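Long-range contacts in soluble inorganic pyrophosphatase (Toxoplasma gondii, PDB 5WRT), which probably hydrolyses inorganic pyrophosphate to phosphate with the help of magnesium ions, this chain being the pyrophosphatase part of a longer protein: residues F15-S20 / L131-V136; L27-D32 / P68-M73; H31-F36 / L46-V51; F96-E101 / R223-Y228. All blocks are in the same frame, centred on the assembly; numbering follows the deposited sequence.

Contact 1: F15-S20 / L131-V136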
loop_
_atom_site.group_PDB
_atom_site.type_symbol
_atom_site.label_atom_id
_atom_site.label_comp_id
_atom_site.label_asym_id
_atom_site.label_seq_id
_atom_site.Cartn_x
_atom_site.Cartn_y
_atom_site.Cartn_z
ATOM N N PHE A 15 11.594 -14.779 19.101
ATOM C CA PHE A 15 11.926 -15.293 17.782
ATOM C C PHE A 15 13.194 -14.624 17.272
ATOM O O PHE A 15 13.367 -13.408 17.394
ATOM C CB PHE A 15 10.776 -15.064 16.802
ATOM C CG PHE A 15 11.008 -15.669 15.445
ATOM C CD1 PHE A 15 10.876 -17.036 15.255
ATOM C CD2 PHE A 15 11.367 -14.881 14.364
ATOM C CE1 PHE A 15 11.089 -17.603 14.013
ATOM C CE2 PHE A 15 11.583 -15.444 13.117
ATOM C CZ PHE A 15 11.444 -16.808 12.943
ATOM N N ARG A 16 14.082 -15.425 16.691
ATOM C CA ARG A 16 15.386 -14.929 16.280
ATOM C C ARG A 16 15.957 -15.863 15.224
ATOM O O ARG A 16 15.859 -17.085 15.351
ATOM C CB ARG A 16 16.322 -14.826 17.494
ATOM C CG ARG A 16 17.810 -14.871 17.193
ATOM C CD ARG A 16 18.608 -15.197 18.456
ATOM N NE ARG A 16 18.366 -14.239 19.533
ATOM C CZ ARG A 16 19.307 -13.486 20.099
ATOM N NH1 ARG A 16 20.567 -13.577 19.692
ATOM N NH2 ARG A 16 18.988 -12.643 21.074
ATOM N N VAL A 17 16.547 -15.279 14.185
ATOM C CA VAL A 17 17.168 -16.031 13.101
ATOM C C VAL A 17 18.644 -15.671 13.053
ATOM O O VAL A 17 19.000 -14.495 12.895
ATOM C CB VAL A 17 16.494 -15.751 11.747
ATOM C CG1 VAL A 17 17.187 -16.532 10.644
ATOM C CG2 VAL A 17 15.015 -16.101 11.807
ATOM N N LEU A 18 19.497 -16.680 13.186
ATOM C CA LEU A 18 20.940 -16.530 13.119
ATOM C C LEU A 18 21.468 -17.257 11.891
ATOM O O LEU A 18 20.850 -18.205 11.398
ATOM C CB LEU A 18 21.613 -17.073 14.382
ATOM C CG LEU A 18 21.357 -16.281 15.665
ATOM C CD1 LEU A 18 21.300 -17.207 16.870
ATOM C CD2 LEU A 18 22.429 -15.219 15.853
ATOM N N LEU A 19 22.613 -16.802 11.395
ATOM C CA LEU A 19 23.217 -17.356 10.193
ATOM C C LEU A 19 24.526 -18.049 10.535
ATOM O O LEU A 19 25.277 -17.593 11.404
ATOM C CB LEU A 19 23.465 -16.265 9.149
ATOM C CG LEU A 19 22.225 -15.699 8.459
ATOM C CD1 LEU A 19 22.629 -14.946 7.212
ATOM C CD2 LEU A 19 21.246 -16.810 8.119
ATOM N N SER A 20 24.788 -19.159 9.850
ATOM C CA SER A 20 26.040 -19.882 9.994
ATOM C C SER A 20 26.470 -20.400 8.631
ATOM O O SER A 20 25.641 -20.601 7.739
ATOM C CB SER A 20 25.912 -21.053 10.978
ATOM O OG SER A 20 24.958 -21.997 10.524
ATOM N N LEU A 131 10.654 -15.628 -0.049
ATOM C CA LEU A 131 11.946 -15.941 0.535
ATOM C C LEU A 131 11.862 -15.933 2.058
ATOM O O LEU A 131 11.090 -15.165 2.638
ATOM C CB LEU A 131 12.999 -14.929 0.073
ATOM C CG LEU A 131 13.162 -14.820 -1.443
ATOM C CD1 LEU A 131 14.152 -13.725 -1.806
ATOM C CD2 LEU A 131 13.591 -16.159 -2.024
ATOM N N PRO A 132 12.635 -16.773 2.738
ATOM C CA PRO A 132 12.502 -16.888 4.192
ATOM C C PRO A 132 13.247 -15.785 4.929
ATOM O O PRO A 132 14.158 -15.143 4.402
ATOM C CB PRO A 132 13.121 -18.257 4.484
ATOM C CG PRO A 132 14.186 -18.380 3.449
ATOM C CD PRO A 132 13.631 -17.720 2.205
ATOM N N VAL A 133 12.830 -15.569 6.181
ATOM C CA VAL A 133 13.561 -14.667 7.062
ATOM C C VAL A 133 14.978 -15.187 7.236
ATOM O O VAL A 133 15.191 -16.356 7.583
ATOM C CB VAL A 133 12.849 -14.539 8.418
ATOM C CG1 VAL A 133 13.651 -13.650 9.352
ATOM C CG2 VAL A 133 11.443 -14.005 8.245
ATOM N N GLY A 134 15.959 -14.321 6.996
ATOM C CA GLY A 134 17.346 -14.721 7.083
ATOM C C GLY A 134 17.917 -15.354 5.833
ATOM O O GLY A 134 19.092 -15.738 5.838
ATOM N N GLY A 135 17.125 -15.491 4.772
ATOM C CA GLY A 135 17.667 -15.975 3.517
ATOM C C GLY A 135 18.675 -15.009 2.925
ATOM O O GLY A 135 18.576 -13.790 3.083
ATOM N N VAL A 136 19.666 -15.569 2.236
ATOM C CA VAL A 136 20.687 -14.795 1.543
ATOM C C VAL A 136 20.641 -15.196 0.076
ATOM O O VAL A 136 20.938 -16.349 -0.268
ATOM C CB VAL A 136 22.086 -15.026 2.134
ATOM C CG1 VAL A 136 23.103 -14.105 1.475
ATOM C CG2 VAL A 136 22.056 -14.814 3.634
#
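Val17 CG1 lies over one side of the Val133-Gly134 peptide, whereas Leu19 CD2 meets the Gly134-Gly135 peptide at its oxygen, not far from its plane. Leu19 CD2 comes to 3.3 Å from Gly134 O, while the other methyl of Leu19, CD1, reaches on to Val136 CG2 at 3.6 Å. Two residues earlier on the strand, Val17 spreads its two branches over different targets. CG1, placed opposite the backbone N (chi1 179°), meets the peptide, with Val17 CG1 3.7 Å from Val133 O and 4.0 Å from Gly134 CA; CG2 instead meets a side chain, Val17 CG2 lying 3.7 Å from Val133 CG1. Since Gly134 carries no side chain, Val17 can settle directly over its alpha carbon. The same residue sits at the third position of a type II turn, with phi +85°, and the turn is closed by Gly135 N donating to Pro132 O at 3.0 Å. Ile33 adds to the apolar cluster by touching both Leu19 and Val136, and Ile72 and Pro54 touch Val133. The arrangement is that of a type II beta turn which leads into strand 136-149 and packs on one face of the small N-terminal antiparallel sheet through strand 16-20.

Contact 2: L27-D32 / P68-M73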
loop_
_atom_site.group_PDB
_atom_site.type_symbol
_atom_site.label_atom_id
_atom_site.label_comp_id
_atom_site.label_asym_id
_atom_site.label_seq_id
_atom_site.Cartn_x
_atom_site.Cartn_y
_atom_site.Cartn_z
ATOM N N LEU A 27 27.999 -16.514 11.908
ATOM C CA LEU A 27 28.501 -15.304 11.268
ATOM C C LEU A 27 27.391 -14.267 11.159
ATOM O O LEU A 27 26.205 -14.602 11.099
ATOM C CB LEU A 27 29.098 -15.606 9.886
ATOM C CG LEU A 27 28.215 -15.671 8.643
ATOM C CD1 LEU A 27 29.072 -15.540 7.393
ATOM C CD2 LEU A 27 27.455 -16.973 8.613
ATOM N N SER A 28 27.802 -12.999 11.137
ATOM C CA SER A 28 26.881 -11.872 11.037
ATOM C C SER A 28 26.447 -11.667 9.589
ATOM O O SER A 28 27.300 -11.543 8.704
ATOM C CB SER A 28 27.541 -10.600 11.567
ATOM O OG SER A 28 26.738 -9.458 11.318
ATOM N N PRO A 29 25.142 -11.624 9.310
ATOM C CA PRO A 29 24.694 -11.295 7.947
ATOM C C PRO A 29 25.107 -9.910 7.490
ATOM O O PRO A 29 25.192 -9.678 6.279
ATOM C CB PRO A 29 23.166 -11.416 8.035
ATOM C CG PRO A 29 22.844 -11.369 9.496
ATOM C CD PRO A 29 24.019 -11.965 10.201
ATOM N N TRP A 30 25.361 -8.981 8.412
ATOM C CA TRP A 30 25.779 -7.636 8.040
ATOM C C TRP A 30 27.288 -7.526 7.870
ATOM O O TRP A 30 27.759 -6.868 6.936
ATOM C CB TRP A 30 25.305 -6.622 9.086
ATOM C CG TRP A 30 25.533 -5.192 8.676
ATOM C CD1 TRP A 30 25.397 -4.671 7.421
ATOM C CD2 TRP A 30 25.936 -4.104 9.520
ATOM N NE1 TRP A 30 25.688 -3.328 7.432
ATOM C CE2 TRP A 30 26.022 -2.956 8.708
ATOM C CE3 TRP A 30 26.230 -3.990 10.883
ATOM C CZ2 TRP A 30 26.391 -1.709 9.214
ATOM C CZ3 TRP A 30 26.596 -2.751 11.383
ATOM C CH2 TRP A 30 26.673 -1.628 10.549
ATOM N N HIS A 31 28.057 -8.162 8.754
ATOM C CA HIS A 31 29.506 -8.005 8.763
ATOM C C HIS A 31 30.233 -9.058 7.932
ATOM O O HIS A 31 31.191 -8.721 7.228
ATOM C CB HIS A 31 30.043 -8.058 10.195
ATOM C CG HIS A 31 29.565 -6.946 11.070
ATOM N ND1 HIS A 31 29.896 -5.627 10.846
ATOM C CD2 HIS A 31 28.794 -6.959 12.181
ATOM C CE1 HIS A 31 29.340 -4.874 11.777
ATOM N NE2 HIS A 31 28.665 -5.657 12.599
ATOM N N ASP A 32 29.822 -10.325 7.998
ATOM C CA ASP A 32 30.664 -11.391 7.475
ATOM C C ASP A 32 30.181 -11.980 6.157
ATOM O O ASP A 32 30.890 -12.804 5.578
ATOM C CB ASP A 32 30.777 -12.519 8.505
ATOM C CG ASP A 32 30.964 -12.011 9.924
ATOM O OD1 ASP A 32 31.839 -11.154 10.168
ATOM O OD2 ASP A 32 30.194 -12.466 10.806
ATOM N N PRO A 68 25.464 -9.572 19.254
ATOM C CA PRO A 68 26.520 -10.367 18.615
ATOM C C PRO A 68 25.960 -11.179 17.456
ATOM O O PRO A 68 24.911 -11.817 17.572
ATOM C CB PRO A 68 27.031 -11.262 19.751
ATOM C CG PRO A 68 25.913 -11.298 20.741
ATOM C CD PRO A 68 25.271 -9.947 20.665
ATOM N N PHE A 69 26.662 -11.122 16.322
ATOM C CA PHE A 69 26.312 -11.774 15.062
ATOM C C PHE A 69 25.089 -11.154 14.400
ATOM O O PHE A 69 24.583 -11.712 13.417
ATOM C CB PHE A 69 26.092 -13.282 15.240
ATOM C CG PHE A 69 27.333 -14.031 15.629
ATOM C CD1 PHE A 69 28.439 -14.043 14.797
ATOM C CD2 PHE A 69 27.401 -14.704 16.838
ATOM C CE1 PHE A 69 29.587 -14.725 15.156
ATOM C CE2 PHE A 69 28.547 -15.387 17.203
ATOM C CZ PHE A 69 29.641 -15.397 16.359
ATOM N N THR A 70 24.607 -10.020 14.905
ATOM C CA THR A 70 23.555 -9.231 14.276
ATOM C C THR A 70 22.368 -10.085 13.795
ATOM O O THR A 70 22.058 -10.112 12.619
ATOM C CB THR A 70 24.112 -8.411 13.120
ATOM O OG1 THR A 70 24.541 -9.285 12.070
ATOM C CG2 THR A 70 25.296 -7.583 13.589
ATOM N N PRO A 71 21.698 -10.783 14.716
ATOM C CA PRO A 71 20.583 -11.642 14.303
ATOM C C PRO A 71 19.380 -10.832 13.850
ATOM O O PRO A 71 19.251 -9.638 14.126
ATOM C CB PRO A 71 20.264 -12.435 15.573
ATOM C CG PRO A 71 20.655 -11.516 16.676
ATOM C CD PRO A 71 21.864 -10.767 16.180
ATOM N N ILE A 72 18.482 -11.513 13.147
ATOM C CA ILE A 72 17.245 -10.901 12.679
ATOM C C ILE A 72 16.167 -11.203 13.709
ATOM O O ILE A 72 15.901 -12.368 14.022
ATOM C CB ILE A 72 16.852 -11.422 11.289
ATOM C CG1 ILE A 72 17.913 -11.039 10.258
ATOM C CG2 ILE A 72 15.489 -10.879 10.873
ATOM C CD1 ILE A 72 17.654 -11.604 8.883
ATOM N N MET A 73 15.545 -10.149 14.232
ATOM C CA MET A 73 14.472 -10.257 15.209
ATOM C C MET A 73 13.425 -9.208 14.876
ATOM O O MET A 73 13.645 -8.330 14.039
ATOM C CB MET A 73 14.988 -10.054 16.643
ATOM C CG MET A 73 16.221 -10.867 17.006
ATOM S SD MET A 73 16.692 -10.712 18.741
ATOM C CE MET A 73 15.299 -11.479 19.566
HETATM O O HOH W 1 23.967 -14.463 12.503
#
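An ST motif, combined with an ST turn, is built on Ser28, and its hydroxyl is also where Thr70 makes contact. Ser28 OG accepts from His31 N at 3.2 Å and from Trp30 N at 3.3 Å, and it pairs with Thr70 OG1. That hydroxyl pair, in which either oxygen could donate, is modelled at 2.3 Å between Ser28 OG and Thr70 OG1, so short that its exact length is doubtful. With chi1 at 172°, Ser28 OG swings away from its own N and under the following amides. Thr70 also turns CG2 toward the imidazole of His31, 3.8 Å from His31 CD2. Pro29 CD wedges beside both Thr70 OG1 and Phe69 O, and Ser28 CA makes a CA-H...O contact with Phe69 O at 3.3 Å. A water donates to Leu27 O at 2.6 Å and to Phe69 O, tying the two backbones further, while the exposed Phe69 ring turns its CD1 to Leu27 CA. Beyond the pair, His31 ND1 bonds Tyr228 OH of helix 214-232, Trp30 NE1 bonds Thr99 O, and Pro29 rests between Leu19 of strand 16-20, Met63 of strand 57-63 and Val50 of strand 47-53.

Contact 3: H31-F36 / L46-V51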
loop_
_atom_site.group_PDB
_atom_site.type_symbol
_atom_site.label_atom_id
_atom_site.label_comp_id
_atom_site.label_asym_id
_atom_site.label_seq_id
_atom_site.Cartn_x
_atom_site.Cartn_y
_atom_site.Cartn_z
ATOM N N HIS A 31 28.057 -8.162 8.754
ATOM C CA HIS A 31 29.506 -8.005 8.763
ATOM C C HIS A 31 30.233 -9.058 7.932
ATOM O O HIS A 31 31.191 -8.721 7.228
ATOM C CB HIS A 31 30.043 -8.058 10.195
ATOM C CG HIS A 31 29.565 -6.946 11.070
ATOM N ND1 HIS A 31 29.896 -5.627 10.846
ATOM C CD2 HIS A 31 28.794 -6.959 12.181
ATOM C CE1 HIS A 31 29.340 -4.874 11.777
ATOM N NE2 HIS A 31 28.665 -5.657 12.599
ATOM N N ASP A 32 29.822 -10.325 7.998
ATOM C CA ASP A 32 30.664 -11.391 7.475
ATOM C C ASP A 32 30.181 -11.980 6.157
ATOM O O ASP A 32 30.890 -12.804 5.578
ATOM C CB ASP A 32 30.777 -12.519 8.505
ATOM C CG ASP A 32 30.964 -12.011 9.924
ATOM O OD1 ASP A 32 31.839 -11.154 10.168
ATOM O OD2 ASP A 32 30.194 -12.466 10.806
ATOM N N ILE A 33 29.017 -11.574 5.662
ATOM C CA ILE A 33 28.567 -11.991 4.331
ATOM C C ILE A 33 29.127 -11.028 3.294
ATOM O O ILE A 33 28.957 -9.810 3.432
ATOM C CB ILE A 33 27.039 -12.076 4.255
ATOM C CG1 ILE A 33 26.540 -13.220 5.133
ATOM C CG2 ILE A 33 26.580 -12.277 2.816
ATOM C CD1 ILE A 33 25.085 -13.534 4.953
ATOM N N PRO A 34 29.803 -11.519 2.256
ATOM C CA PRO A 34 30.325 -10.611 1.231
ATOM C C PRO A 34 29.194 -9.942 0.468
ATOM O O PRO A 34 28.167 -10.559 0.174
ATOM C CB PRO A 34 31.149 -11.534 0.325
ATOM C CG PRO A 34 30.550 -12.884 0.524
ATOM C CD PRO A 34 30.118 -12.928 1.962
ATOM N N LEU A 35 29.382 -8.655 0.168
ATOM C CA LEU A 35 28.389 -7.936 -0.620
ATOM C C LEU A 35 28.302 -8.490 -2.037
ATOM O O LEU A 35 27.209 -8.590 -2.604
ATOM C CB LEU A 35 28.718 -6.444 -0.646
ATOM C CG LEU A 35 27.838 -5.588 -1.560
ATOM C CD1 LEU A 35 26.375 -5.709 -1.162
ATOM C CD2 LEU A 35 28.287 -4.138 -1.541
ATOM N N PHE A 36 29.442 -8.865 -2.619
ATOM C CA PHE A 36 29.492 -9.439 -3.960
ATOM C C PHE A 36 29.758 -10.936 -3.870
ATOM O O PHE A 36 30.900 -11.348 -3.611
ATOM C CB PHE A 36 30.566 -8.757 -4.812
ATOM C CG PHE A 36 30.415 -7.266 -4.904
ATOM C CD1 PHE A 36 29.463 -6.704 -5.738
ATOM C CD2 PHE A 36 31.234 -6.424 -4.168
ATOM C CE1 PHE A 36 29.325 -5.333 -5.831
ATOM C CE2 PHE A 36 31.100 -5.052 -4.258
ATOM C CZ PHE A 36 30.144 -4.507 -5.091
ATOM N N LEU A 46 26.252 -9.284 -9.451
ATOM C CA LEU A 46 25.367 -9.800 -8.419
ATOM C C LEU A 46 25.717 -9.193 -7.070
ATOM O O LEU A 46 26.895 -9.053 -6.727
ATOM C CB LEU A 46 25.452 -11.328 -8.336
ATOM C CG LEU A 46 24.912 -12.095 -9.544
ATOM C CD1 LEU A 46 24.945 -13.593 -9.287
ATOM C CD2 LEU A 46 23.500 -11.636 -9.872
ATOM N N PHE A 47 24.687 -8.833 -6.313
ATOM C CA PHE A 47 24.830 -8.393 -4.935
ATOM C C PHE A 47 24.087 -9.388 -4.059
ATOM O O PHE A 47 23.036 -9.903 -4.453
ATOM C CB PHE A 47 24.248 -6.992 -4.697
ATOM C CG PHE A 47 24.799 -5.925 -5.601
ATOM C CD1 PHE A 47 24.375 -5.820 -6.914
ATOM C CD2 PHE A 47 25.723 -5.007 -5.124
ATOM C CE1 PHE A 47 24.870 -4.829 -7.740
ATOM C CE2 PHE A 47 26.222 -4.016 -5.944
ATOM C CZ PHE A 47 25.795 -3.926 -7.254
ATOM N N ASN A 48 24.617 -9.656 -2.873
ATOM C CA ASN A 48 23.895 -10.497 -1.933
ATOM C C ASN A 48 22.870 -9.666 -1.177
ATOM O O ASN A 48 23.125 -8.514 -0.812
ATOM C CB ASN A 48 24.851 -11.190 -0.962
ATOM C CG ASN A 48 25.187 -12.607 -1.391
ATOM O OD1 ASN A 48 24.367 -13.294 -2.004
ATOM N ND2 ASN A 48 26.388 -13.057 -1.058
ATOM N N MET A 49 21.699 -10.252 -0.964
ATOM C CA MET A 49 20.620 -9.617 -0.225
ATOM C C MET A 49 20.281 -10.473 0.982
ATOM O O MET A 49 20.043 -11.678 0.845
ATOM C CB MET A 49 19.383 -9.431 -1.107
ATOM C CG MET A 49 18.087 -9.252 -0.327
ATOM S SD MET A 49 16.639 -9.176 -1.401
ATOM C CE MET A 49 15.377 -8.652 -0.238
ATOM N N VAL A 50 20.272 -9.856 2.158
ATOM C CA VAL A 50 19.812 -10.515 3.374
ATOM C C VAL A 50 18.323 -10.222 3.499
ATOM O O VAL A 50 17.921 -9.074 3.704
ATOM C CB VAL A 50 20.586 -10.037 4.609
ATOM C CG1 VAL A 50 19.981 -10.625 5.877
ATOM C CG2 VAL A 50 22.057 -10.411 4.491
ATOM N N VAL A 51 17.504 -11.260 3.366
ATOM C CA VAL A 51 16.056 -11.099 3.423
ATOM C C VAL A 51 15.647 -10.955 4.882
ATOM O O VAL A 51 15.876 -11.859 5.693
ATOM C CB VAL A 51 15.341 -12.285 2.761
ATOM C CG1 VAL A 51 13.832 -12.109 2.841
ATOM C CG2 VAL A 51 15.797 -12.437 1.318
#
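Leu35 O receives Asn48 N in a nearly straight bond of 2.8 Å, the donor tilted somewhat from the carbonyl plane. The same oxygen takes a CA-H...O contact from Phe47 CA at 3.3 Å. One residue back, Asn48 ND2 reaches Pro34 O at 3.3 Å, a weak bond, so backbone and side chain of Asn48 hold two successive carbonyls. Around these bonds lies an apolar layer. The Phe36 and Phe47 side chains lie side by side, pointing the same way, with ring planes inclined at 46° and Phe36 CE1 3.4 Å from Phe47 CE2; the pairing is oblique. Leu46 O comes to the edge of the Phe36 ring, 3.6 Å from Phe36 CD1, and Leu35 CG covers one face of that ring. Leu35 CD1 stands at the edge of Phe47, 4.1 Å from Phe47 CD2. Leu35 CG lies opposite the backbone N (chi1 174°), which brings a side chain that starts out away from the strand back beside Phe47. Toward the other end, Ile33 CD1 approaches Val50 CG2.

Outside this layer, Val221, Tyr222 and His225 of helix 214-232 press on Leu35, Phe36 and Phe47, and Gln98 OE1 takes a weak bond from Leu35 N. Strand 47-53 is itself fixed by backbone bonds from Phe47 and Met49 to strand 136-149. What results is an irregular segment running nearly antiparallel (157°) along a strand of the central beta barrel of family I pyrophosphatases, the strand that carries Glu52, a residue of a magnesium site that is not occupied at it in this model.

Contact 4: F96-E101 / R223-Y228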
loop_
_atom_site.group_PDB
_atom_site.type_symbol
_atom_site.label_atom_id
_atom_site.label_comp_id
_atom_site.label_asym_id
_atom_site.label_seq_id
_atom_site.Cartn_x
_atom_site.Cartn_y
_atom_site.Cartn_z
ATOM N N PHE A 96 21.430 -4.885 2.106
ATOM C CA PHE A 96 22.713 -5.306 1.560
ATOM C C PHE A 96 23.725 -5.456 2.689
ATOM O O PHE A 96 23.864 -4.540 3.509
ATOM C CB PHE A 96 23.232 -4.294 0.548
ATOM C CG PHE A 96 22.412 -4.207 -0.709
ATOM C CD1 PHE A 96 22.399 -5.249 -1.619
ATOM C CD2 PHE A 96 21.659 -3.075 -0.981
ATOM C CE1 PHE A 96 21.647 -5.167 -2.779
ATOM C CE2 PHE A 96 20.905 -2.986 -2.137
ATOM C CZ PHE A 96 20.900 -4.034 -3.038
ATOM N N PRO A 97 24.433 -6.582 2.775
ATOM C CA PRO A 97 25.499 -6.701 3.775
ATOM C C PRO A 97 26.618 -5.709 3.505
ATOM O O PRO A 97 26.827 -5.270 2.371
ATOM C CB PRO A 97 25.988 -8.148 3.615
ATOM C CG PRO A 97 24.942 -8.843 2.808
ATOM C CD PRO A 97 24.302 -7.797 1.957
ATOM N N GLN A 98 27.334 -5.354 4.572
ATOM C CA GLN A 98 28.525 -4.509 4.478
ATOM C C GLN A 98 28.211 -3.180 3.797
ATOM O O GLN A 98 29.002 -2.657 3.010
ATOM C CB GLN A 98 29.661 -5.243 3.760
ATOM C CG GLN A 98 30.028 -6.560 4.429
ATOM C CD GLN A 98 31.085 -7.339 3.674
ATOM O OE1 GLN A 98 31.354 -7.074 2.503
ATOM N NE2 GLN A 98 31.689 -8.312 4.345
ATOM N N THR A 99 27.035 -2.639 4.096
ATOM C CA THR A 99 26.641 -1.315 3.647
ATOM C C THR A 99 26.156 -0.515 4.844
ATOM O O THR A 99 25.629 -1.070 5.812
ATOM C CB THR A 99 25.535 -1.369 2.579
ATOM O OG1 THR A 99 24.383 -2.035 3.114
ATOM C CG2 THR A 99 26.020 -2.101 1.337
ATOM N N TRP A 100 26.339 0.799 4.767
ATOM C CA TRP A 100 25.909 1.691 5.836
ATOM C C TRP A 100 25.604 3.041 5.215
ATOM O O TRP A 100 26.472 3.635 4.571
ATOM C CB TRP A 100 26.979 1.824 6.921
ATOM C CG TRP A 100 26.555 2.689 8.074
ATOM C CD1 TRP A 100 25.401 2.588 8.794
ATOM C CD2 TRP A 100 27.284 3.786 8.637
ATOM N NE1 TRP A 100 25.366 3.553 9.771
ATOM C CE2 TRP A 100 26.510 4.302 9.696
ATOM C CE3 TRP A 100 28.515 4.382 8.348
ATOM C CZ2 TRP A 100 26.928 5.384 10.467
ATOM C CZ3 TRP A 100 28.930 5.452 9.117
ATOM C CH2 TRP A 100 28.138 5.946 10.161
ATOM N N GLU A 101 24.374 3.518 5.391
ATOM C CA GLU A 101 23.996 4.826 4.867
ATOM C C GLU A 101 24.438 5.879 5.876
ATOM O O GLU A 101 23.661 6.396 6.683
ATOM C CB GLU A 101 22.506 4.890 4.564
ATOM C CG GLU A 101 22.131 4.094 3.326
ATOM C CD GLU A 101 22.358 4.880 2.050
ATOM O OE1 GLU A 101 21.478 5.680 1.665
ATOM O OE2 GLU A 101 23.432 4.703 1.436
ATOM N N ARG A 223 28.470 3.352 -2.965
ATOM C CA ARG A 223 28.745 4.412 -2.001
ATOM C C ARG A 223 28.452 3.960 -0.576
ATOM O O ARG A 223 29.241 4.223 0.339
ATOM C CB ARG A 223 27.935 5.660 -2.347
ATOM C CG ARG A 223 28.298 6.874 -1.507
ATOM C CD ARG A 223 27.607 8.127 -2.010
ATOM N NE ARG A 223 26.158 7.961 -2.088
ATOM C CZ ARG A 223 25.455 8.059 -3.212
ATOM N NH1 ARG A 223 26.069 8.324 -4.358
ATOM N NH2 ARG A 223 24.140 7.892 -3.191
ATOM N N ALA A 224 27.326 3.271 -0.369
ATOM C CA ALA A 224 27.022 2.739 0.954
ATOM C C ALA A 224 28.022 1.668 1.365
ATOM O O ALA A 224 28.335 1.536 2.554
ATOM C CB ALA A 224 25.599 2.183 0.989
ATOM N N HIS A 225 28.529 0.900 0.399
ATOM C CA HIS A 225 29.565 -0.083 0.694
ATOM C C HIS A 225 30.837 0.598 1.182
ATOM O O HIS A 225 31.492 0.114 2.113
ATOM C CB HIS A 225 29.840 -0.933 -0.546
ATOM C CG HIS A 225 30.786 -2.070 -0.311
ATOM N ND1 HIS A 225 30.632 -2.965 0.726
ATOM C CD2 HIS A 225 31.883 -2.473 -0.994
ATOM C CE1 HIS A 225 31.601 -3.861 0.680
ATOM N NE2 HIS A 225 32.374 -3.586 -0.355
ATOM N N GLU A 226 31.197 1.730 0.572
ATOM C CA GLU A 226 32.409 2.438 0.970
ATOM C C GLU A 226 32.248 3.091 2.337
ATOM O O GLU A 226 33.209 3.157 3.114
ATOM C CB GLU A 226 32.778 3.482 -0.083
ATOM C CG GLU A 226 33.300 2.893 -1.383
ATOM N N HIS A 227 31.051 3.600 2.643
ATOM C CA HIS A 227 30.782 4.107 3.987
ATOM C C HIS A 227 31.042 3.037 5.041
ATOM O O HIS A 227 31.661 3.307 6.077
ATOM C CB HIS A 227 29.338 4.597 4.093
ATOM C CG HIS A 227 29.046 5.837 3.307
ATOM N ND1 HIS A 227 29.942 6.878 3.193
ATOM C CD2 HIS A 227 27.946 6.207 2.609
ATOM C CE1 HIS A 227 29.409 7.835 2.452
ATOM N NE2 HIS A 227 28.198 7.452 2.085
ATOM N N TYR A 228 30.570 1.814 4.792
ATOM C CA TYR A 228 30.799 0.722 5.733
ATOM C C TYR A 228 32.285 0.404 5.850
ATOM O O TYR A 228 32.826 0.301 6.957
ATOM C CB TYR A 228 30.014 -0.519 5.303
ATOM C CG TYR A 228 30.272 -1.726 6.179
ATOM C CD1 TYR A 228 29.553 -1.918 7.349
ATOM C CD2 TYR A 228 31.243 -2.664 5.847
ATOM C CE1 TYR A 228 29.783 -3.010 8.160
ATOM C CE2 TYR A 228 31.482 -3.759 6.655
ATOM C CZ TYR A 228 30.748 -3.927 7.810
ATOM O OH TYR A 228 30.976 -5.012 8.623
HETATM O O HOH W 2 25.492 6.900 0.691
#
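The close-packed part of the contact centres on Gln98 and Tyr228. Gln98 CA sits over the centre of the Tyr228 ring, 3.6 Å from its centroid and 14° off the normal, a CH-pi contact, while Gln98 CB lies 3.7 Å from Tyr228 CD2. Tyr228 CG lies opposite its backbone N (chi1 176°), which carries the ring out from the helix and beneath this backbone. The far amide of Gln98 is held elsewhere, NE2 by His31 O. Beside the tyrosine, His225 ND1 donates to Gln98 O at 2.8 Å, the oxygen near the imidazole plane and the N-H...O angle 161°. Trp100 N then bonds Ala224 O at 3.1 Å from above the carbonyl plane, whereas Tyr228 N, the regular helical donor, reaches that oxygen from the opposite face. Thr99 packs its CB on Ala224 CB, and Trp100 O approaches His227 CB at 3.1 Å.

The other end is looser and wetter. Glu101 touches the helix through one oxygen, Glu101 OE2 lying 3.4 Å from Ala224 CB, and a water links it to the exposed Arg223: the water donates to Glu101 OE2 and accepts from Arg223 NE at 3.0 Å. Glu101 bends at chi2 to bring its carboxylate there, and it also touches Asp117, a magnesium ligand.

Chemically, the ND1 bond places a proton on that nitrogen of His225, and the doubly bonded Ala224 carbonyl lets the loop dock without giving up a helical bond, so one backbone bond and one histidine bond tie the loop to the helix close to the metal site.

In the fold
Contacts 1, 2 and 3 touch one another. Contact 1 meets contact 2 where Leu19 O lies 3.0 Å from Leu27 N and Val17 N 3.0 Å from Ile72 O, joining strand 16-20 to its sheet neighbour 26-27 and to strand 72-74. It meets contact 3 through Val51, whose N is 2.8 Å from Gly135 O. Contacts 2 and 3 share His31 and Asp32, and His31 ND1 lies 2.5 Å from Tyr228 OH of contact 4. Contact 4, centred about 20 Å from the centre of contact 1, is nearest the active site: the Glu101 side chain is about 5 Å from a bound magnesium ion, against about 10 Å for Trp30 and Val50 and about 13 Å for Val133.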